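Local coordinates for protein succinate-acetate/proton symporter SatP (Escherichia coli K-12, PDB 5ZUG) that forms a hexameric membrane channel for acetate and probably also carries succinate, in company with protons, at residues 15-20 / 45-50; 72-77 / 106-111; 97-102 / 143-148; 137-142 / 152-157; 166-171 / 182-187. All coordinates share one frame; numbering follows the deposited sequence.

Interaction 1 (15-20 / 45-50); sequences GLMGFG and IFYGGI. With BNG (nonyl beta-D-glucopyranoside), chain G.
G18 and G48 bring helices 12-31 and 38-58 together in a glycine-mediated crossing inside the six-helix bundle of the GPR1/FUN34/yaaH family, a worked example of how residues without side chains let helices approach. The two CA atoms stand 4.2 Å apart, and the local axes come within 7.3 Å at a crossing angle of -121°. Backbone meets backbone here: CA of G18 makes a CH···O contact with O of Y47 at 3.3 Å, and a side chain at G18 would run into that same carbonyl. The aromatic part is a CH-pi contact. A chi1 of -155° turns the Y47 ring back over G18, whose CA sits 3.5 Å from the ring centroid, almost on the normal. Apolar contact continues at M17, which lies alongside Y47 and touches CZ through its CB. The phenol oxygen reaches onward to a hydrogen bond with S73 of the second subunit, so the crossing also borders a subunit interface. Elsewhere on helix 12-31, L16 and F19 line the site of nonyl glucoside. CD2 of L16 meets the alkyl chain at C6', 3.9 Å away, and the terminal C9' rests over the centre of the F19 ring, 3.7 Å from CE2.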
# COMPACT_ATOMS: atom_id res chain seq x y z
N GLY A 15 -2.76 18.17 7.51
CA GLY A 15 -1.79 18.55 6.49
C GLY A 15 -0.97 19.76 6.88
O GLY A 15 0.23 19.83 6.61
N LEU A 16 -1.62 20.75 7.49
CA LEU A 16 -0.93 21.94 7.97
C LEU A 16 0.05 21.61 9.09
O LEU A 16 1.11 22.22 9.17
CB LEU A 16 -1.95 22.97 8.44
CG LEU A 16 -2.65 23.77 7.33
CD1 LEU A 16 -3.94 24.46 7.81
CD2 LEU A 16 -1.66 24.80 6.78
N MET A 17 -0.32 20.70 10.00
CA MET A 17 0.62 20.30 11.04
C MET A 17 1.85 19.64 10.44
O MET A 17 2.99 19.96 10.80
CB MET A 17 -0.04 19.34 12.02
CG MET A 17 -0.94 19.96 13.02
SD MET A 17 -0.22 21.38 13.87
CE MET A 17 1.38 20.81 14.44
N GLY A 18 1.62 18.66 9.57
CA GLY A 18 2.73 17.95 8.94
C GLY A 18 3.65 18.90 8.20
O GLY A 18 4.86 18.88 8.39
N PHE A 19 3.08 19.72 7.32
CA PHE A 19 3.86 20.71 6.62
C PHE A 19 4.59 21.63 7.59
O PHE A 19 5.82 21.79 7.51
CB PHE A 19 2.97 21.53 5.70
CG PHE A 19 3.62 22.78 5.20
CD1 PHE A 19 4.38 22.75 4.06
CD2 PHE A 19 3.50 23.98 5.89
CE1 PHE A 19 4.98 23.90 3.60
CE2 PHE A 19 4.11 25.12 5.44
CZ PHE A 19 4.84 25.09 4.29
N GLY A 20 3.86 22.27 8.50
CA GLY A 20 4.46 23.34 9.28
C GLY A 20 5.58 22.86 10.18
O GLY A 20 6.67 23.45 10.21
N ILE A 45 9.57 12.35 5.62
CA ILE A 45 8.97 11.15 5.05
C ILE A 45 7.53 11.02 5.51
O ILE A 45 6.61 10.93 4.69
CB ILE A 45 9.80 9.91 5.42
CG1 ILE A 45 11.17 9.94 4.71
CG2 ILE A 45 9.04 8.65 5.05
CD1 ILE A 45 12.22 8.97 5.24
N PHE A 46 7.30 11.04 6.83
CA PHE A 46 6.04 10.54 7.38
C PHE A 46 5.01 11.62 7.69
O PHE A 46 3.82 11.34 7.59
CB PHE A 46 6.29 9.72 8.65
CG PHE A 46 7.08 8.46 8.39
CD1 PHE A 46 6.47 7.34 7.85
CD2 PHE A 46 8.45 8.41 8.68
CE1 PHE A 46 7.21 6.20 7.61
CE2 PHE A 46 9.18 7.28 8.43
CZ PHE A 46 8.57 6.17 7.90
N TYR A 47 5.42 12.81 8.08
CA TYR A 47 4.49 13.85 8.51
C TYR A 47 4.33 14.95 7.47
O TYR A 47 3.20 15.30 7.11
CB TYR A 47 4.97 14.45 9.84
CG TYR A 47 3.88 15.08 10.68
CD1 TYR A 47 2.60 14.51 10.74
CD2 TYR A 47 4.14 16.18 11.47
CE1 TYR A 47 1.64 15.04 11.52
CE2 TYR A 47 3.16 16.72 12.25
CZ TYR A 47 1.91 16.14 12.28
OH TYR A 47 0.93 16.68 13.09
N GLY A 48 5.43 15.55 7.03
CA GLY A 48 5.38 16.52 5.96
C GLY A 48 5.17 15.89 4.61
O GLY A 48 4.72 16.57 3.68
N GLY A 49 5.46 14.59 4.48
CA GLY A 49 5.22 13.90 3.24
C GLY A 49 3.96 13.05 3.33
O GLY A 49 2.89 13.53 2.94
N ILE A 50 4.05 11.88 3.98
CA ILE A 50 2.93 10.93 3.96
C ILE A 50 1.66 11.54 4.56
O ILE A 50 0.60 11.55 3.91
CB ILE A 50 3.32 9.62 4.69
CG1 ILE A 50 4.49 8.90 3.98
CG2 ILE A 50 2.08 8.75 4.94
CD1 ILE A 50 4.15 8.39 2.63
C1 BNG G . -9.41 24.90 3.52
C2 BNG G . -10.02 25.40 4.81
C3 BNG G . -11.46 25.19 4.67
C4 BNG G . -11.92 26.27 3.78
C5 BNG G . -11.33 26.09 2.37
C6 BNG G . -10.63 27.30 1.88
C1' BNG G . -7.53 24.86 2.29
C2' BNG G . -6.26 24.39 3.00
C3' BNG G . -5.12 24.32 1.99
C4' BNG G . -3.82 24.73 2.71
C5' BNG G . -2.66 23.91 2.14
C6' BNG G . -1.45 24.45 2.90
C7' BNG G . -0.35 23.39 2.90
C8' BNG G . 0.87 24.07 2.26
C9' BNG G . 1.27 25.26 3.11
O1 BNG G . -8.26 25.52 3.27
O2 BNG G . -9.60 24.69 5.96
O3 BNG G . -12.14 25.25 5.94
O4 BNG G . -13.34 26.22 3.78
O5 BNG G . -10.21 25.16 2.28
O6 BNG G . -9.44 26.70 1.50

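Interaction 2 (72-77 / 106-111); sequences TSYGSF and GLWGVF
S73, at the start of an aromatic interface between the antiparallel helices 65-86 and 98-117, directs its CB toward both W108 and F111. This part of the transmembrane bundle illustrates how large rings can fill the space between well-separated helices, the local axes being 12.2 Å apart. The carbonyl O of S73 lies 3.2 Å from CH2 of the W108 indole, while CB of S73 is 3.9 Å from CZ of F111. Y74 comes next: its ring receives the edge of F111 in an offset edge-to-face pair, planes at 62°, with CE2 of F111 3.5 Å from CZ of Y74. The phenol oxygen is hydrogen-bonded to T112, one residue beyond the segment, and the Y74 side chain also touches the bound detergent. Finally F77 uses two parts of its side chain on one indole face. Its CB lies 3.6 Å from the centroid of the six-membered ring of W108, and its ring edge points at the five-membered ring. Replacing W108 with alanine would probably leave F77 without its aromatic face and open a gap beside S73. The edge-to-face pair is closest where CD1 of F77 meets NE1 of W108, at 3.5 Å.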
# COMPACT_ATOMS: atom_id res chain seq x y z
N THR A 72 -1.56 17.59 -1.30
CA THR A 72 -1.01 16.45 -2.01
C THR A 72 0.31 16.79 -2.71
O THR A 72 1.21 15.93 -2.78
CB THR A 72 -2.02 15.92 -3.02
OG1 THR A 72 -3.31 15.88 -2.42
CG2 THR A 72 -1.66 14.50 -3.44
N SER A 73 0.43 18.01 -3.27
CA SER A 73 1.68 18.40 -3.93
C SER A 73 2.82 18.61 -2.93
O SER A 73 3.94 18.18 -3.17
CB SER A 73 1.47 19.65 -4.76
OG SER A 73 0.63 19.36 -5.84
N TYR A 74 2.55 19.26 -1.80
CA TYR A 74 3.60 19.56 -0.84
C TYR A 74 4.03 18.34 -0.05
O TYR A 74 5.17 18.29 0.41
CB TYR A 74 3.18 20.66 0.11
CG TYR A 74 3.09 21.99 -0.55
CD1 TYR A 74 4.19 22.54 -1.24
CD2 TYR A 74 1.89 22.70 -0.51
CE1 TYR A 74 4.09 23.79 -1.84
CE2 TYR A 74 1.77 23.93 -1.11
CZ TYR A 74 2.86 24.47 -1.78
OH TYR A 74 2.64 25.71 -2.36
N GLY A 75 3.11 17.40 0.20
CA GLY A 75 3.53 16.11 0.73
C GLY A 75 4.46 15.40 -0.23
O GLY A 75 5.45 14.79 0.19
N SER A 76 4.17 15.48 -1.52
CA SER A 76 5.08 14.95 -2.54
C SER A 76 6.40 15.71 -2.59
O SER A 76 7.45 15.09 -2.79
CB SER A 76 4.41 14.96 -3.92
OG SER A 76 3.31 14.07 -3.96
N PHE A 77 6.37 17.04 -2.42
CA PHE A 77 7.63 17.79 -2.39
C PHE A 77 8.54 17.28 -1.29
O PHE A 77 9.73 17.03 -1.52
CB PHE A 77 7.38 19.27 -2.16
CG PHE A 77 8.60 20.00 -1.63
CD1 PHE A 77 9.61 20.42 -2.50
CD2 PHE A 77 8.75 20.25 -0.27
CE1 PHE A 77 10.75 21.08 -2.02
CE2 PHE A 77 9.88 20.90 0.21
CZ PHE A 77 10.88 21.32 -0.68
N GLY A 106 12.83 26.64 -7.17
CA GLY A 106 12.23 27.77 -7.85
C GLY A 106 10.90 27.42 -8.49
O GLY A 106 9.94 28.20 -8.39
N LEU A 107 10.81 26.25 -9.13
CA LEU A 107 9.53 25.76 -9.63
C LEU A 107 8.50 25.60 -8.51
O LEU A 107 7.33 25.95 -8.69
CB LEU A 107 9.71 24.44 -10.38
CG LEU A 107 9.93 24.40 -11.89
CD1 LEU A 107 10.37 23.03 -12.33
CD2 LEU A 107 8.60 24.70 -12.56
N TRP A 108 8.90 25.03 -7.37
CA TRP A 108 7.94 24.93 -6.26
C TRP A 108 7.53 26.32 -5.79
O TRP A 108 6.41 26.52 -5.30
CB TRP A 108 8.53 24.08 -5.11
CG TRP A 108 8.56 22.58 -5.41
CD1 TRP A 108 9.64 21.84 -5.80
CD2 TRP A 108 7.45 21.66 -5.37
NE1 TRP A 108 9.28 20.53 -5.99
CE2 TRP A 108 7.95 20.39 -5.74
CE3 TRP A 108 6.09 21.79 -5.04
CZ2 TRP A 108 7.13 19.25 -5.80
CZ3 TRP A 108 5.28 20.65 -5.10
CH2 TRP A 108 5.80 19.40 -5.47
N GLY A 109 8.43 27.30 -5.93
CA GLY A 109 8.06 28.69 -5.69
C GLY A 109 7.01 29.23 -6.65
O GLY A 109 6.14 30.00 -6.24
N VAL A 110 7.14 28.92 -7.95
CA VAL A 110 6.12 29.42 -8.89
C VAL A 110 4.78 28.71 -8.66
O VAL A 110 3.73 29.35 -8.69
CB VAL A 110 6.58 29.33 -10.37
CG1 VAL A 110 5.47 29.74 -11.32
CG2 VAL A 110 7.86 30.12 -10.64
N PHE A 111 4.80 27.39 -8.38
CA PHE A 111 3.57 26.70 -8.00
C PHE A 111 2.92 27.36 -6.80
O PHE A 111 1.71 27.60 -6.80
CB PHE A 111 3.82 25.22 -7.68
CG PHE A 111 2.65 24.54 -6.99
CD1 PHE A 111 1.47 24.24 -7.70
CD2 PHE A 111 2.71 24.25 -5.63
CE1 PHE A 111 0.38 23.64 -7.07
CE2 PHE A 111 1.62 23.65 -4.99
CZ PHE A 111 0.44 23.34 -5.71

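Interaction 3 (97-102 / 143-148); sequences NAQFLG and GNIAGN
The start of helix 98-117 packs against the end of helix 124-146 at one margin of the membrane bundle, where A98, Q99, L101 and G102 meet N144 and I145. The backbones come very near: the CA atoms of Q99 and I145 are 4.3 Å apart. Q99 carries the polar link. Its side chain, extended beyond CG, runs across to the other helix, and NE2 of Q99 donates to O of I145 at 3.3 Å. This bond is long but nearly straight, 167° at the hydrogen. The acceptor lies close to the plane of the Q99 amide, while the donor is tilted 18° from the plane of the I145 carbonyl. A backbone oxygen in the last turn of helix 124-146 is thus met by a side chain from the neighbouring helix. Such an encounter of a helix start with a helix end is a simple example of how consecutive antiparallel helices are joined in an all-helical channel subunit. G102 makes room for it, since a CB there would clash with CG1 of I145; instead its carbonyl carbon meets CD1 of I145 at 3.9 Å, and its CA faces CB of N144 at 4.0 Å. N144 bends its amide back so that ND2 bonds to O of L140 in its own helix, leaving OD1 beside CD2 of L101, 3.8 Å away. Across the same turn, CB of A98 touches the backbone O of N144 at 3.6 Å.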
# COMPACT_ATOMS: atom_id res chain seq x y z
N ASN A 97 23.21 19.04 -7.79
CA ASN A 97 23.98 20.18 -8.15
C ASN A 97 23.15 21.07 -7.36
O ASN A 97 22.14 20.64 -6.94
CB ASN A 97 23.78 20.51 -9.61
CG ASN A 97 24.77 21.51 -10.13
OD1 ASN A 97 25.92 21.58 -9.67
ND2 ASN A 97 24.35 22.29 -11.09
N ALA A 98 23.54 22.31 -7.18
CA ALA A 98 22.76 23.21 -6.39
C ALA A 98 21.84 23.97 -7.26
O ALA A 98 20.64 24.00 -7.10
CB ALA A 98 23.66 24.16 -5.69
N GLN A 99 22.44 24.61 -8.20
CA GLN A 99 21.60 25.41 -9.09
C GLN A 99 20.40 24.62 -9.58
O GLN A 99 19.29 25.17 -9.65
CB GLN A 99 22.42 25.97 -10.26
CG GLN A 99 23.38 27.07 -9.82
CD GLN A 99 24.36 27.48 -10.89
OE1 GLN A 99 24.63 26.73 -11.82
NE2 GLN A 99 24.84 28.72 -10.79
N PHE A 100 20.58 23.33 -9.88
CA PHE A 100 19.42 22.53 -10.24
C PHE A 100 18.49 22.48 -9.03
O PHE A 100 17.27 22.66 -9.16
CB PHE A 100 19.84 21.16 -10.77
CG PHE A 100 18.87 20.57 -11.77
CD1 PHE A 100 17.79 21.31 -12.23
CD2 PHE A 100 19.07 19.29 -12.28
CE1 PHE A 100 16.91 20.79 -13.17
CE2 PHE A 100 18.20 18.76 -13.22
CZ PHE A 100 17.11 19.51 -13.67
N LEU A 101 19.05 22.26 -7.83
CA LEU A 101 18.24 22.36 -6.62
C LEU A 101 17.55 23.72 -6.52
O LEU A 101 16.37 23.80 -6.15
CB LEU A 101 19.10 22.13 -5.37
CG LEU A 101 18.26 21.86 -4.12
CD1 LEU A 101 17.81 20.41 -4.16
CD2 LEU A 101 18.99 22.15 -2.82
N GLY A 102 18.26 24.79 -6.86
CA GLY A 102 17.63 26.10 -6.86
C GLY A 102 16.52 26.22 -7.89
O GLY A 102 15.52 26.91 -7.65
N GLY A 143 19.51 31.86 -3.08
CA GLY A 143 20.65 31.50 -2.26
C GLY A 143 21.35 30.23 -2.70
O GLY A 143 22.52 30.02 -2.36
N ASN A 144 20.65 29.36 -3.43
CA ASN A 144 21.26 28.13 -3.93
C ASN A 144 21.85 28.30 -5.32
O ASN A 144 22.90 27.72 -5.62
CB ASN A 144 20.22 27.01 -3.95
CG ASN A 144 20.18 26.22 -2.67
OD1 ASN A 144 21.01 25.33 -2.46
ND2 ASN A 144 19.29 26.60 -1.77
N ILE A 145 21.20 29.10 -6.17
CA ILE A 145 21.76 29.42 -7.48
C ILE A 145 22.95 30.37 -7.35
O ILE A 145 23.99 30.17 -7.99
CB ILE A 145 20.66 29.97 -8.42
CG1 ILE A 145 19.67 28.86 -8.81
CG2 ILE A 145 21.25 30.61 -9.67
CD1 ILE A 145 18.35 29.36 -9.41
N ALA A 146 22.85 31.36 -6.45
CA ALA A 146 23.91 32.36 -6.29
C ALA A 146 25.06 31.89 -5.39
O ALA A 146 26.19 32.35 -5.54
CB ALA A 146 23.31 33.66 -5.73
N GLY A 147 24.79 31.01 -4.44
CA GLY A 147 25.80 30.54 -3.52
C GLY A 147 25.87 31.31 -2.22
O GLY A 147 26.84 31.14 -1.47
N ASN A 148 24.88 32.15 -1.94
CA ASN A 148 24.87 32.94 -0.71
C ASN A 148 24.42 32.09 0.47
O ASN A 148 23.23 31.81 0.64
CB ASN A 148 23.95 34.15 -0.85
CG ASN A 148 24.48 35.17 -1.81
OD1 ASN A 148 25.67 35.48 -1.79
ND2 ASN A 148 23.62 35.68 -2.69

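Interaction 4 (137-142 / 152-157); sequences FALLAI and IHFAGW
L139 can be followed outward from helix 124-146 as an example of one leucine spanning the groove between two helices. Its CB meets CB of A155 at 3.6 Å, the point where the two helices come near enough for the short alanine to touch the base of the leucine. Beyond CB, CG lies anti to the carbonyl carbon (chi1 -71°), and the extended branch carries CD1 out to the ring of F154. CD1 of L139 is 3.4 Å from CD2 and 3.7 Å from CE2 of F154, approaching the phenyl ring obliquely. L140 also works on A155. CD2 of L140 lies 3.6 Å from CB of A155, which is therefore held between two consecutive leucines, and 4.2 Å from CG2 of I152. All of these contacts are apolar, with no hydrogen bond passing between the segments. The burial is uneven: A155 and L140 are buried, whereas F154 is exposed at the outer margin. L140 also packs on N30 of helix 12-31 and L105 of helix 98-117, which ties the pair into the rest of the bundle. With local axes 8.4 Å apart and a crossing angle of -164°, the arrangement is that of an antiparallel helical hairpin, formed by helices 124-146 and 149-179 about their short connection.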
# COMPACT_ATOMS: atom_id res chain seq x y z
N PHE A 137 10.60 29.72 -0.78
CA PHE A 137 11.12 29.06 -1.97
C PHE A 137 11.94 30.02 -2.82
O PHE A 137 13.01 29.65 -3.33
CB PHE A 137 9.99 28.45 -2.80
CG PHE A 137 9.53 27.08 -2.35
CD1 PHE A 137 10.43 26.01 -2.29
CD2 PHE A 137 8.20 26.84 -2.04
CE1 PHE A 137 10.00 24.73 -1.90
CE2 PHE A 137 7.78 25.57 -1.64
CZ PHE A 137 8.68 24.50 -1.58
N ALA A 138 11.50 31.27 -2.94
CA ALA A 138 12.22 32.23 -3.77
C ALA A 138 13.64 32.45 -3.25
O ALA A 138 14.62 32.30 -4.00
CB ALA A 138 11.47 33.56 -3.83
N LEU A 139 13.76 32.78 -1.95
CA LEU A 139 15.08 33.02 -1.38
C LEU A 139 15.98 31.79 -1.47
O LEU A 139 17.14 31.89 -1.85
CB LEU A 139 14.95 33.48 0.07
CG LEU A 139 14.39 34.90 0.24
CD1 LEU A 139 14.29 35.28 1.71
CD2 LEU A 139 15.20 35.92 -0.52
N LEU A 140 15.45 30.61 -1.17
CA LEU A 140 16.26 29.40 -1.24
C LEU A 140 16.66 29.11 -2.68
O LEU A 140 17.75 28.56 -2.93
CB LEU A 140 15.51 28.21 -0.65
CG LEU A 140 15.30 28.21 0.85
CD1 LEU A 140 14.33 27.09 1.22
CD2 LEU A 140 16.63 28.04 1.56
N ALA A 141 15.78 29.41 -3.63
CA ALA A 141 16.17 29.26 -5.03
C ALA A 141 17.32 30.20 -5.37
O ALA A 141 18.29 29.80 -6.03
CB ALA A 141 14.96 29.49 -5.94
N ILE A 142 17.25 31.45 -4.90
CA ILE A 142 18.31 32.43 -5.13
C ILE A 142 19.60 32.03 -4.40
O ILE A 142 20.67 31.91 -5.00
CB ILE A 142 17.86 33.84 -4.72
CG1 ILE A 142 16.71 34.33 -5.61
CG2 ILE A 142 19.04 34.78 -4.72
CD1 ILE A 142 17.10 34.43 -7.06
N ILE A 152 20.44 32.02 2.31
CA ILE A 152 19.92 30.77 2.84
C ILE A 152 19.79 30.84 4.35
O ILE A 152 18.95 30.13 4.93
CB ILE A 152 20.82 29.62 2.36
CG1 ILE A 152 20.62 29.42 0.85
CG2 ILE A 152 20.54 28.31 3.12
CD1 ILE A 152 21.49 28.34 0.28
N HIS A 153 20.56 31.69 5.02
CA HIS A 153 20.26 31.90 6.43
C HIS A 153 19.01 32.75 6.59
O HIS A 153 18.18 32.48 7.46
CB HIS A 153 21.45 32.52 7.14
CG HIS A 153 22.54 31.53 7.40
ND1 HIS A 153 23.30 30.97 6.39
CD2 HIS A 153 22.97 30.96 8.55
CE1 HIS A 153 24.16 30.11 6.91
NE2 HIS A 153 23.98 30.08 8.22
N PHE A 154 18.85 33.74 5.71
CA PHE A 154 17.68 34.61 5.77
C PHE A 154 16.41 33.84 5.42
O PHE A 154 15.39 33.95 6.12
CB PHE A 154 17.91 35.80 4.83
CG PHE A 154 16.84 36.86 4.90
CD1 PHE A 154 16.56 37.50 6.10
CD2 PHE A 154 16.14 37.23 3.75
CE1 PHE A 154 15.58 38.49 6.16
CE2 PHE A 154 15.16 38.21 3.80
CZ PHE A 154 14.87 38.84 5.01
N ALA A 155 16.46 33.03 4.35
CA ALA A 155 15.35 32.16 4.00
C ALA A 155 14.96 31.28 5.18
O ALA A 155 13.78 30.95 5.36
CB ALA A 155 15.71 31.30 2.79
N GLY A 156 15.95 30.84 5.96
CA GLY A 156 15.66 30.04 7.15
C GLY A 156 14.73 30.72 8.13
O GLY A 156 13.78 30.10 8.63
N TRP A 157 14.97 32.00 8.42
CA TRP A 157 14.10 32.72 9.36
C TRP A 157 12.70 32.92 8.78
O TRP A 157 11.69 32.79 9.50
CB TRP A 157 14.74 34.06 9.74
CG TRP A 157 15.89 33.83 10.63
CD1 TRP A 157 17.21 33.88 10.28
CD2 TRP A 157 15.84 33.42 12.01
NE1 TRP A 157 17.99 33.55 11.37
CE2 TRP A 157 17.18 33.26 12.44
CE3 TRP A 157 14.81 33.18 12.91
CZ2 TRP A 157 17.51 32.87 13.75
CZ3 TRP A 157 15.14 32.79 14.21
CH2 TRP A 157 16.48 32.64 14.62

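Interaction 5 (166-171 / 182-187); sequences AIYLAM and TVLPIG
The irregular backbone of 182-187 passes alongside helical residues 166-171, with the CA atoms of L169 and I186 6.6 Å apart and no regular secondary structure on the tail side. It is the C-terminal tail of the chain folding back on the last helix of the bundle, 149-179, and it exemplifies how a tail can be held against a helix by a side-chain hydrogen bond set among apolar contacts. Y168 supplies that bond. Its ring swings out with CG trans to the backbone N (chi1 179°), and OH of Y168 donates to O of P185 at 3.0 Å. The acceptor lies near the plane of the phenol ring at its edge, while the donor is tilted 29° from the carbonyl plane. The same ring has an apolar neighbour, CE1 of Y168 touching CD1 of L184 at 3.7 Å. Close to the hydroxyl, CD of P185 lies 3.3 Å from OH of Y168. A phenylalanine in place of Y168 would probably keep much of this ring packing but leave the P185 carbonyl without its hydroxyl donor. L184 points into the contact from the tail, and its backbone N is held by the side chain of N176; L184 also packs on F114 of the second subunit. Backbone hydrogen bonding between I186 and V125 joins the tail to helix 124-146. One residue further along, the side chains of L169 and I186 cross at about a right angle, CD1 of L169 meeting CG2 of I186 at 3.5 Å.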
# COMPACT_ATOMS: atom_id res chain seq x y z
N ALA A 166 1.46 27.89 9.83
CA ALA A 166 0.67 26.71 9.50
C ALA A 166 0.22 25.98 10.74
O ALA A 166 -0.90 25.45 10.80
CB ALA A 166 1.47 25.77 8.59
N ILE A 167 1.09 25.93 11.76
CA ILE A 167 0.74 25.29 13.02
C ILE A 167 -0.36 26.06 13.72
O ILE A 167 -1.33 25.47 14.22
CB ILE A 167 1.98 25.15 13.91
CG1 ILE A 167 3.00 24.21 13.25
CG2 ILE A 167 1.58 24.66 15.28
CD1 ILE A 167 4.23 23.99 14.05
N TYR A 168 -0.23 27.38 13.78
CA TYR A 168 -1.25 28.21 14.40
C TYR A 168 -2.57 28.09 13.66
O TYR A 168 -3.62 27.85 14.27
CB TYR A 168 -0.80 29.66 14.43
CG TYR A 168 -1.83 30.56 15.04
CD1 TYR A 168 -2.04 30.55 16.42
CD2 TYR A 168 -2.63 31.38 14.24
CE1 TYR A 168 -3.00 31.36 16.99
CE2 TYR A 168 -3.60 32.19 14.80
CZ TYR A 168 -3.78 32.18 16.17
OH TYR A 168 -4.74 32.99 16.73
N LEU A 169 -2.52 28.20 12.33
CA LEU A 169 -3.72 28.07 11.51
C LEU A 169 -4.40 26.72 11.75
O LEU A 169 -5.62 26.65 11.94
CB LEU A 169 -3.35 28.21 10.04
CG LEU A 169 -4.59 28.10 9.15
CD1 LEU A 169 -5.56 29.19 9.63
CD2 LEU A 169 -4.34 28.13 7.63
N ALA A 170 -3.62 25.64 11.74
CA ALA A 170 -4.17 24.32 11.99
C ALA A 170 -4.83 24.25 13.35
O ALA A 170 -5.92 23.69 13.49
CB ALA A 170 -3.07 23.26 11.88
N MET A 171 -4.15 24.75 14.39
CA MET A 171 -4.75 24.68 15.72
C MET A 171 -5.93 25.64 15.87
O MET A 171 -6.86 25.35 16.62
CB MET A 171 -3.69 24.86 16.80
CG MET A 171 -2.73 23.66 16.86
SD MET A 171 -3.52 22.01 16.98
CE MET A 171 -3.63 21.46 15.27
N THR A 182 -14.74 31.44 17.77
CA THR A 182 -13.34 31.57 17.32
C THR A 182 -12.47 31.95 18.51
O THR A 182 -12.32 33.12 18.85
CB THR A 182 -13.16 32.54 16.15
OG1 THR A 182 -13.62 33.85 16.50
CG2 THR A 182 -13.84 32.05 14.89
N VAL A 183 -11.97 30.91 19.19
CA VAL A 183 -11.04 31.08 20.31
C VAL A 183 -9.69 31.61 19.84
O VAL A 183 -9.03 32.39 20.55
CB VAL A 183 -10.92 29.75 21.08
CG1 VAL A 183 -10.72 28.61 20.11
CG2 VAL A 183 -9.76 29.81 22.06
N LEU A 184 -9.23 31.19 18.66
CA LEU A 184 -7.99 31.70 18.08
C LEU A 184 -8.30 32.45 16.80
O LEU A 184 -8.85 31.85 15.86
CB LEU A 184 -7.00 30.57 17.79
CG LEU A 184 -6.34 29.89 18.99
CD1 LEU A 184 -5.32 28.87 18.52
CD2 LEU A 184 -5.69 30.90 19.93
N PRO A 185 -7.95 33.73 16.68
CA PRO A 185 -8.29 34.50 15.47
C PRO A 185 -7.49 34.05 14.26
O PRO A 185 -6.26 33.94 14.30
CB PRO A 185 -8.00 35.95 15.86
CG PRO A 185 -7.92 35.94 17.35
CD PRO A 185 -7.41 34.60 17.74
N ILE A 186 -8.21 33.85 13.17
CA ILE A 186 -7.70 33.36 11.90
C ILE A 186 -7.94 34.35 10.77
O ILE A 186 -7.08 34.52 9.89
CB ILE A 186 -8.33 31.98 11.58
CG1 ILE A 186 -7.86 30.93 12.59
CG2 ILE A 186 -8.10 31.53 10.18
CD1 ILE A 186 -8.53 29.59 12.41
N GLY A 187 -9.12 34.97 10.73
CA GLY A 187 -9.47 35.92 9.70
C GLY A 187 -10.35 35.36 8.61
O GLY A 187 -10.06 35.55 7.43

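In the fold
Between them the five contacts draw on all six helices of the subunit. Interactions 2, 3 and 4 form a connected group: F137 packs on F77 and W108, and A141 CB lies 3.1 Å from G102 O. Interaction 5 sits on the opposite side of the chain's centre from interactions 2 and 3, its centre about 34 Å from that of interaction 3, yet it touches interaction 1 where L16 CB meets A170 CB at 3.6 Å. The detergent site draws on interaction 1 through L16 and F19 and on interaction 2 through Y74. Interactions 1 and 2 also face neighbouring subunits, Y47 of one copy meeting the W108 ring of another, as befits a hexameric channel.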